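Local coordinates for pngf-ii (Elizabethkingia meningoseptica, PDB 4R4X), which is a bacterial peptide:N-glycosidase that probably hydrolyses the amide link between N-glycans and asparagine, releasing the sugar chain from glycoproteins, at residues I53-Q62 with K73-A81; D331-L339 with Q371-V379. All coordinates share one frame; numbering follows the deposited sequence.

Contact 1 of 2, residues I53-Q62 with K73-A81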
loop_
_atom_site.group_PDB
_atom_site.type_symbol
_atom_site.label_atom_id
_atom_site.label_comp_id
_atom_site.label_asym_id
_atom_site.label_seq_id
_atom_site.Cartn_x
_atom_site.Cartn_y
_atom_site.Cartn_z
ATOM N N ILE A 53 19.568 8.023 29.433
ATOM C CA ILE A 53 20.665 8.959 29.323
ATOM C C ILE A 53 21.764 8.499 30.241
ATOM O O ILE A 53 21.506 8.247 31.404
ATOM C CB ILE A 53 20.245 10.373 29.755
ATOM C CG1 ILE A 53 19.122 10.857 28.842
ATOM C CG2 ILE A 53 21.455 11.302 29.735
ATOM C CD1 ILE A 53 18.669 12.281 29.067
ATOM N N ASN A 54 22.973 8.404 29.695
ATOM C CA ASN A 54 24.176 8.112 30.443
ATOM C C ASN A 54 24.730 9.449 30.891
ATOM O O ASN A 54 25.112 10.261 30.062
ATOM C CB ASN A 54 25.181 7.382 29.547
ATOM C CG ASN A 54 26.486 7.073 30.266
ATOM O OD1 ASN A 54 26.827 7.709 31.266
ATOM N ND2 ASN A 54 27.216 6.089 29.761
ATOM N N ARG A 55 24.705 9.704 32.191
ATOM C CA ARG A 55 25.033 11.038 32.686
ATOM C C ARG A 55 26.553 11.299 32.699
ATOM O O ARG A 55 26.971 12.442 32.828
ATOM C CB ARG A 55 24.436 11.249 34.073
ATOM C CG ARG A 55 22.917 11.280 34.106
ATOM C CD ARG A 55 22.338 12.505 33.395
ATOM N NE ARG A 55 20.875 12.469 33.374
ATOM C CZ ARG A 55 20.114 13.351 32.709
ATOM N NH1 ARG A 55 20.653 14.375 32.047
ATOM N NH2 ARG A 55 18.803 13.260 32.751
ATOM N N LYS A 56 27.361 10.252 32.533
ATOM C CA LYS A 56 28.836 10.406 32.461
ATOM C C LYS A 56 29.259 11.110 31.172
ATOM O O LYS A 56 30.160 11.940 31.174
ATOM C CB LYS A 56 29.541 9.042 32.542
ATOM C CG LYS A 56 29.871 8.518 33.937
ATOM C CD LYS A 56 28.751 8.687 34.964
ATOM C CE LYS A 56 28.975 9.930 35.829
ATOM N NZ LYS A 56 27.746 10.439 36.504
ATOM N N ASN A 57 28.600 10.779 30.070
ATOM C CA ASN A 57 28.983 11.308 28.758
ATOM C C ASN A 57 27.837 11.952 27.961
ATOM O O ASN A 57 28.010 12.346 26.810
ATOM C CB ASN A 57 29.715 10.227 27.931
ATOM C CG ASN A 57 28.883 8.964 27.657
ATOM O OD1 ASN A 57 29.407 8.005 27.098
ATOM N ND2 ASN A 57 27.619 8.945 28.017
ATOM N N ASN A 58 26.673 12.084 28.594
ATOM C CA ASN A 58 25.477 12.568 27.915
ATOM C C ASN A 58 25.096 11.801 26.639
ATOM O O ASN A 58 24.498 12.348 25.742
ATOM C CB ASN A 58 25.548 14.087 27.684
ATOM C CG ASN A 58 25.324 14.876 28.970
ATOM O OD1 ASN A 58 24.989 14.310 30.011
ATOM N ND2 ASN A 58 25.520 16.193 28.908
ATOM N N GLU A 59 25.405 10.515 26.587
ATOM C CA GLU A 59 24.903 9.685 25.506
ATOM C C GLU A 59 23.414 9.427 25.749
ATOM O O GLU A 59 23.052 8.848 26.759
ATOM C CB GLU A 59 25.659 8.361 25.400
ATOM C CG GLU A 59 25.204 7.529 24.206
ATOM C CD GLU A 59 26.255 6.545 23.706
ATOM O OE1 GLU A 59 27.247 6.304 24.422
ATOM O OE2 GLU A 59 26.086 6.008 22.584
ATOM N N VAL A 60 22.583 9.898 24.825
ATOM C CA VAL A 60 21.143 9.684 24.845
ATOM C C VAL A 60 20.830 8.462 23.965
ATOM O O VAL A 60 21.176 8.427 22.765
ATOM C CB VAL A 60 20.406 10.920 24.319
ATOM C CG1 VAL A 60 18.893 10.744 24.353
ATOM C CG2 VAL A 60 20.815 12.153 25.119
ATOM N N SER A 61 20.192 7.463 24.565
ATOM C CA SER A 61 19.808 6.247 23.844
ATOM C C SER A 61 18.293 6.130 23.788
ATOM O O SER A 61 17.607 6.263 24.796
ATOM C CB SER A 61 20.405 5.016 24.502
ATOM O OG SER A 61 21.817 4.999 24.349
ATOM N N GLN A 62 17.787 5.911 22.586
ATOM C CA GLN A 62 16.386 5.714 22.360
ATOM C C GLN A 62 16.185 4.256 21.963
ATOM O O GLN A 62 16.853 3.767 21.063
ATOM C CB GLN A 62 15.916 6.643 21.241
ATOM C CG GLN A 62 14.417 6.790 21.169
ATOM C CD GLN A 62 13.828 7.635 22.285
ATOM O OE1 GLN A 62 14.506 8.451 22.918
ATOM N NE2 GLN A 62 12.541 7.460 22.511
ATOM N N LYS A 73 17.738 0.260 18.887
ATOM C CA LYS A 73 18.140 1.449 19.583
ATOM C C LYS A 73 18.900 2.369 18.642
ATOM O O LYS A 73 19.499 1.941 17.650
ATOM C CB LYS A 73 18.968 1.106 20.848
ATOM C CG LYS A 73 20.463 0.984 20.624
ATOM C CD LYS A 73 21.241 0.591 21.874
ATOM C CE LYS A 73 21.864 1.794 22.557
ATOM N NZ LYS A 73 22.669 1.404 23.762
ATOM N N THR A 74 18.863 3.646 18.965
ATOM C CA THR A 74 19.675 4.607 18.275
ATOM C C THR A 74 20.277 5.486 19.365
ATOM O O THR A 74 19.612 5.770 20.383
ATOM C CB THR A 74 18.836 5.346 17.203
ATOM O OG1 THR A 74 19.674 5.786 16.135
ATOM C CG2 THR A 74 18.101 6.511 17.775
ATOM N N SER A 75 21.526 5.910 19.165
ATOM C CA SER A 75 22.270 6.660 20.174
ATOM C C SER A 75 22.886 7.944 19.610
ATOM O O SER A 75 23.184 8.015 18.429
ATOM C CB SER A 75 23.364 5.771 20.744
ATOM O OG SER A 75 22.772 4.699 21.460
ATOM N N ASP A 76 23.071 8.945 20.474
ATOM C CA ASP A 76 23.537 10.269 20.052
ATOM C C ASP A 76 24.015 11.025 21.285
ATOM O O ASP A 76 23.264 11.171 22.253
ATOM C CB ASP A 76 22.398 11.041 19.369
ATOM C CG ASP A 76 22.857 12.349 18.688
ATOM O OD1 ASP A 76 23.965 12.857 18.988
ATOM O OD2 ASP A 76 22.073 12.884 17.857
ATOM N N ASN A 77 25.267 11.483 21.262
ATOM C CA ASN A 77 25.811 12.219 22.402
ATOM C C ASN A 77 25.880 13.737 22.190
ATOM O O ASN A 77 26.541 14.444 22.954
ATOM C CB ASN A 77 27.163 11.652 22.795
ATOM C CG ASN A 77 28.253 12.000 21.809
ATOM O OD1 ASN A 77 27.994 12.517 20.727
ATOM N ND2 ASN A 77 29.489 11.731 22.194
ATOM N N THR A 78 25.182 14.225 21.173
ATOM C CA THR A 78 25.135 15.651 20.873
ATOM C C THR A 78 23.775 16.288 21.141
ATOM O O THR A 78 23.634 17.505 20.999
ATOM C CB THR A 78 25.481 15.932 19.394
ATOM O OG1 THR A 78 24.418 15.474 18.537
ATOM C CG2 THR A 78 26.789 15.263 19.002
ATOM N N ILE A 79 22.769 15.488 21.514
ATOM C CA ILE A 79 21.399 16.009 21.598
ATOM C C ILE A 79 21.233 17.113 22.662
ATOM O O ILE A 79 20.663 18.172 22.397
ATOM C CB ILE A 79 20.379 14.874 21.886
ATOM C CG1 ILE A 79 20.317 13.914 20.688
ATOM C CG2 ILE A 79 19.000 15.456 22.184
ATOM C CD1 ILE A 79 19.217 12.869 20.778
ATOM N N LEU A 80 21.709 16.840 23.869
ATOM C CA LEU A 80 21.545 17.786 24.981
ATOM C C LEU A 80 22.260 19.103 24.671
ATOM O O LEU A 80 21.674 20.164 24.810
ATOM C CB LEU A 80 22.061 17.173 26.291
ATOM C CG LEU A 80 21.282 15.925 26.717
ATOM C CD1 LEU A 80 21.696 15.469 28.102
ATOM C CD2 LEU A 80 19.790 16.185 26.630
ATOM N N ALA A 81 23.506 19.011 24.205
ATOM C CA ALA A 81 24.312 20.203 23.891
ATOM C C ALA A 81 23.621 21.136 22.893
ATOM O O ALA A 81 23.759 22.347 22.996
ATOM C CB ALA A 81 25.694 19.787 23.375
HETATM O O HOH W 1 23.591 14.642 24.307
HETATM O O HOH W 2 19.284 8.840 20.656
#
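V60 spreads its two methyl branches over the first turn of the helix at 79-82. With CG1 anti to the backbone N (chi1 -179°), that branch meets CD1 of I79, while CG2 lies 4.1 Å from CG of L80. L80 then puts its CD1 against the amide of N58, 3.8 Å from CG of N58. Asparagine suits this turn because it tolerates the left-handed backbone found here.

S61 and S75 face each other, their OG atoms 3.1 Å apart and hydrogen-bonded; small hydroxyls suit this non-hydrogen-bonded pair, whose CA atoms are only 4.4 Å apart. The flanking pairs V60-D76 and Q62-T74 are hydrogen-bonded, completing an antiparallel beta hairpin of strands 59-65 and 70-76. Of the four backbone bonds here the straightest is Q62 N to T74 O (2.9 Å, 177° at the hydrogen).

Beyond the ladder, one water donates to N58 O and accepts from L80 N, tying the loop to the helix start. D76 OD1 accepts from T78 N (2.9 Å), an Asx turn just past the strand end, and also from T78 OG1. Strand 48-54 flanks the first strand, where E52, a zinc ligand, bonds to the backbone of S61; beside the second strand, T74 OG1 bonds to K171 O.

Contact 2 of 2, residues D331-L339 with Q371-V379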
loop_
_atom_site.group_PDB
_atom_site.type_symbol
_atom_site.label_atom_id
_atom_site.label_comp_id
_atom_site.label_asym_id
_atom_site.label_seq_id
_atom_site.Cartn_x
_atom_site.Cartn_y
_atom_site.Cartn_z
ATOM N N ASP A 331 -5.370 0.446 -3.523
ATOM C CA ASP A 331 -6.186 -0.076 -2.416
ATOM C C ASP A 331 -6.990 -1.240 -2.979
ATOM O O ASP A 331 -7.713 -1.078 -3.952
ATOM C CB ASP A 331 -7.080 1.049 -1.947
ATOM C CG ASP A 331 -7.983 0.685 -0.760
ATOM O OD1 ASP A 331 -8.123 -0.514 -0.405
ATOM O OD2 ASP A 331 -8.572 1.643 -0.212
ATOM N N ILE A 332 -6.838 -2.419 -2.396
ATOM C CA ILE A 332 -7.569 -3.598 -2.851
ATOM C C ILE A 332 -8.394 -4.235 -1.712
ATOM O O ILE A 332 -8.658 -5.442 -1.734
ATOM C CB ILE A 332 -6.611 -4.649 -3.460
ATOM C CG1 ILE A 332 -5.421 -4.920 -2.547
ATOM C CG2 ILE A 332 -6.109 -4.203 -4.824
ATOM C CD1 ILE A 332 -4.628 -6.141 -3.000
ATOM N N THR A 333 -8.841 -3.410 -0.775
ATOM C CA THR A 333 -9.551 -3.849 0.463
ATOM C C THR A 333 -10.769 -4.711 0.156
ATOM O O THR A 333 -11.013 -5.717 0.834
ATOM C CB THR A 333 -9.925 -2.610 1.326
ATOM O OG1 THR A 333 -8.712 -1.962 1.746
ATOM C CG2 THR A 333 -10.764 -2.984 2.548
ATOM N N GLU A 334 -11.490 -4.370 -0.913
ATOM C CA GLU A 334 -12.649 -5.157 -1.348
ATOM C C GLU A 334 -12.357 -6.611 -1.816
ATOM O O GLU A 334 -13.287 -7.421 -1.936
ATOM C CB GLU A 334 -13.455 -4.384 -2.440
ATOM C CG GLU A 334 -12.934 -4.478 -3.871
ATOM C CD GLU A 334 -11.788 -3.525 -4.207
ATOM O OE1 GLU A 334 -11.125 -3.005 -3.287
ATOM O OE2 GLU A 334 -11.542 -3.297 -5.409
ATOM N N LEU A 335 -11.100 -6.943 -2.101
ATOM C CA LEU A 335 -10.752 -8.315 -2.495
ATOM C C LEU A 335 -10.312 -9.193 -1.318
ATOM O O LEU A 335 -9.899 -10.349 -1.507
ATOM C CB LEU A 335 -9.660 -8.295 -3.581
ATOM C CG LEU A 335 -10.033 -7.539 -4.860
ATOM C CD1 LEU A 335 -8.858 -7.454 -5.821
ATOM C CD2 LEU A 335 -11.240 -8.211 -5.510
ATOM N N ARG A 336 -10.414 -8.636 -0.118
ATOM C CA ARG A 336 -10.104 -9.346 1.116
ATOM C C ARG A 336 -10.672 -10.791 1.160
ATOM O O ARG A 336 -9.940 -11.710 1.466
ATOM C CB ARG A 336 -10.569 -8.530 2.332
ATOM C CG ARG A 336 -10.173 -9.150 3.674
ATOM C CD ARG A 336 -10.889 -8.514 4.859
ATOM N NE ARG A 336 -12.322 -8.783 4.771
ATOM C CZ ARG A 336 -12.877 -9.961 5.044
ATOM N NH1 ARG A 336 -12.150 -10.990 5.482
ATOM N NH2 ARG A 336 -14.179 -10.097 4.895
ATOM N N PRO A 337 -11.959 -10.989 0.810
ATOM C CA PRO A 337 -12.520 -12.352 0.854
ATOM C C PRO A 337 -11.818 -13.362 -0.060
ATOM O O PRO A 337 -11.821 -14.542 0.243
ATOM C CB PRO A 337 -13.975 -12.157 0.423
ATOM C CG PRO A 337 -14.265 -10.728 0.768
ATOM C CD PRO A 337 -12.981 -9.995 0.453
ATOM N N GLN A 338 -11.226 -12.902 -1.158
ATOM C CA GLN A 338 -10.512 -13.768 -2.071
ATOM C C GLN A 338 -9.067 -13.990 -1.606
ATOM O O GLN A 338 -8.455 -14.969 -1.993
ATOM C CB GLN A 338 -10.562 -13.167 -3.488
ATOM C CG GLN A 338 -9.942 -13.986 -4.609
ATOM C CD GLN A 338 -10.696 -15.274 -4.913
ATOM O OE1 GLN A 338 -10.091 -16.331 -5.130
ATOM N NE2 GLN A 338 -12.012 -15.195 -4.922
ATOM N N LEU A 339 -8.532 -13.091 -0.778
ATOM C CA LEU A 339 -7.116 -13.167 -0.337
ATOM C C LEU A 339 -6.907 -13.785 1.031
ATOM O O LEU A 339 -5.897 -14.447 1.260
ATOM C CB LEU A 339 -6.506 -11.771 -0.317
ATOM C CG LEU A 339 -6.409 -11.030 -1.652
ATOM C CD1 LEU A 339 -6.199 -9.543 -1.378
ATOM C CD2 LEU A 339 -5.283 -11.592 -2.490
ATOM N N GLN A 371 -12.193 -0.344 9.412
ATOM C CA GLN A 371 -13.022 0.450 8.501
ATOM C C GLN A 371 -14.395 -0.194 8.282
ATOM O O GLN A 371 -14.512 -1.421 8.224
ATOM C CB GLN A 371 -12.314 0.681 7.153
ATOM C CG GLN A 371 -12.080 -0.555 6.320
ATOM C CD GLN A 371 -13.304 -1.013 5.516
ATOM O OE1 GLN A 371 -14.177 -0.225 5.158
ATOM N NE2 GLN A 371 -13.340 -2.285 5.207
ATOM N N LYS A 372 -15.402 0.657 8.111
ATOM C CA LYS A 372 -16.814 0.244 8.040
ATOM C C LYS A 372 -17.443 0.692 6.716
ATOM O O LYS A 372 -18.652 0.795 6.605
ATOM C CB LYS A 372 -17.569 0.886 9.201
ATOM C CG LYS A 372 -17.054 0.493 10.579
ATOM C CD LYS A 372 -17.200 -1.005 10.798
ATOM C CE LYS A 372 -17.421 -1.371 12.263
ATOM N NZ LYS A 372 -16.122 -1.353 12.990
ATOM N N ILE A 373 -16.606 0.943 5.715
ATOM C CA ILE A 373 -17.030 1.512 4.431
ATOM C C ILE A 373 -17.097 0.480 3.312
ATOM O O ILE A 373 -18.002 0.545 2.469
ATOM C CB ILE A 373 -16.087 2.669 4.029
ATOM C CG1 ILE A 373 -16.356 3.883 4.928
ATOM C CG2 ILE A 373 -16.275 3.078 2.582
ATOM C CD1 ILE A 373 -15.124 4.714 5.197
ATOM N N VAL A 374 -16.158 -0.459 3.304
ATOM C CA VAL A 374 -16.136 -1.550 2.338
ATOM C C VAL A 374 -16.520 -2.836 3.056
ATOM O O VAL A 374 -15.735 -3.364 3.857
ATOM C CB VAL A 374 -14.724 -1.677 1.711
ATOM C CG1 VAL A 374 -14.655 -2.873 0.785
ATOM C CG2 VAL A 374 -14.378 -0.378 0.996
ATOM N N ASN A 375 -17.743 -3.312 2.807
ATOM C CA ASN A 375 -18.360 -4.333 3.650
ATOM C C ASN A 375 -18.747 -5.634 2.936
ATOM O O ASN A 375 -19.467 -6.455 3.504
ATOM C CB ASN A 375 -19.595 -3.742 4.327
ATOM C CG ASN A 375 -19.248 -2.575 5.206
ATOM O OD1 ASN A 375 -18.471 -2.721 6.135
ATOM N ND2 ASN A 375 -19.803 -1.411 4.915
ATOM N N ASN A 376 -18.272 -5.828 1.709
ATOM C CA ASN A 376 -18.569 -7.067 0.978
ATOM C C ASN A 376 -17.849 -8.245 1.609
ATOM O O ASN A 376 -16.717 -8.101 2.043
ATOM C CB ASN A 376 -18.254 -6.952 -0.502
ATOM C CG ASN A 376 -16.769 -6.770 -0.792
ATOM O OD1 ASN A 376 -16.105 -7.659 -1.382
ATOM N ND2 ASN A 376 -16.246 -5.638 -0.407
ATOM N N ASN A 377 -18.518 -9.396 1.700
ATOM C CA ASN A 377 -17.875 -10.632 2.160
ATOM C C ASN A 377 -17.873 -11.694 1.080
ATOM O O ASN A 377 -17.578 -12.864 1.352
ATOM C CB ASN A 377 -18.524 -11.175 3.442
ATOM C CG ASN A 377 -20.025 -11.353 3.305
ATOM O OD1 ASN A 377 -20.556 -11.394 2.208
ATOM N ND2 ASN A 377 -20.712 -11.462 4.431
ATOM N N PHE A 378 -18.185 -11.270 -0.144
ATOM C CA PHE A 378 -18.344 -12.120 -1.304
ATOM C C PHE A 378 -17.621 -11.493 -2.486
ATOM O O PHE A 378 -17.736 -10.285 -2.711
ATOM C CB PHE A 378 -19.830 -12.273 -1.628
ATOM C CG PHE A 378 -20.124 -13.104 -2.853
ATOM C CD1 PHE A 378 -20.203 -12.518 -4.102
ATOM C CD2 PHE A 378 -20.361 -14.477 -2.744
ATOM C CE1 PHE A 378 -20.497 -13.275 -5.230
ATOM C CE2 PHE A 378 -20.634 -15.236 -3.868
ATOM C CZ PHE A 378 -20.722 -14.630 -5.111
ATOM N N VAL A 379 -16.864 -12.321 -3.203
ATOM C CA VAL A 379 -16.127 -11.957 -4.419
ATOM C C VAL A 379 -16.248 -13.097 -5.426
ATOM O O VAL A 379 -15.962 -14.238 -5.089
ATOM C CB VAL A 379 -14.625 -11.741 -4.111
ATOM C CG1 VAL A 379 -13.838 -11.490 -5.377
ATOM C CG2 VAL A 379 -14.441 -10.581 -3.144
#
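V379 lies across the ring of P337 at about a right angle, its CG2 methyl 3.9 Å from CG of P337. The same methyl sits 3.6 Å from the carbonyl O of E334. CG1, anti to the backbone N (chi1 175°), takes the other direction and reaches CD2 of L335 at 4.2 Å, also touching CB of Q338. A beta-branched residue is well placed here, since each branch serves a different part of the turn, and V533 and L535 of the neighbouring strand touch it as well.

P337 stands in the first turn of helix 336-339, where the lack of an N-H costs nothing. Its ring also packs against the backbone of the facing segment, P337 CG lying 3.7 Å from N377 C. Earlier in its segment, V374 brings CG1 to within 3.7 Å of CA of E334. E334 turns its carboxylate away from this contact to R422, in a salt bridge, and to the hydroxyl of Y498.

At the far end, T333 CG2 meets Q371 NE2 at 3.8 Å, the two side chains coming from opposite directions. That amide is fixed by its own loop: Q371 OE1 accepts from I373 N and from V374 N, the latter on a lone pair at 2.7 Å, and Q371 NE2 donates in plane to V374 O. T333 N closes an Asx turn onto D331 OD1, which T333 OG1 also meets, while OG1 bonds to I232 N as well.

N377 and F378 form a classic beta bulge against strand 527-537, and N377 OD1 accepts from E538 N. Both segments lie largely on connections leading from the four-stranded antiparallel sheet (326-331, 358-367) to the nine-stranded one (343-350, 378-384), consistent with the jelly-roll sandwiches of the PNGase F family.

Overall arrangement
The two contacts belong to separate parts of the chain, their centres about 47 Å apart and nearest atoms about 29 Å apart, and share no strand or helix. Contact 1 lies in the N-terminal domain and joins neighbours in sequence, a hairpin and the short helix after it; contact 2, nearer the chain's centre, pairs a short helical turn with a loop and the start of a strand. Both are partly buried and contain Asx turns. Contact 1 combines a hydrogen-bonded ladder and bridging waters with apolar packing of V60 and L80, whereas contact 2 rests on side-chain packing with no clear hydrogen bond between its segments. The side chain of S61 lies about 8 Å from a bound zinc ion.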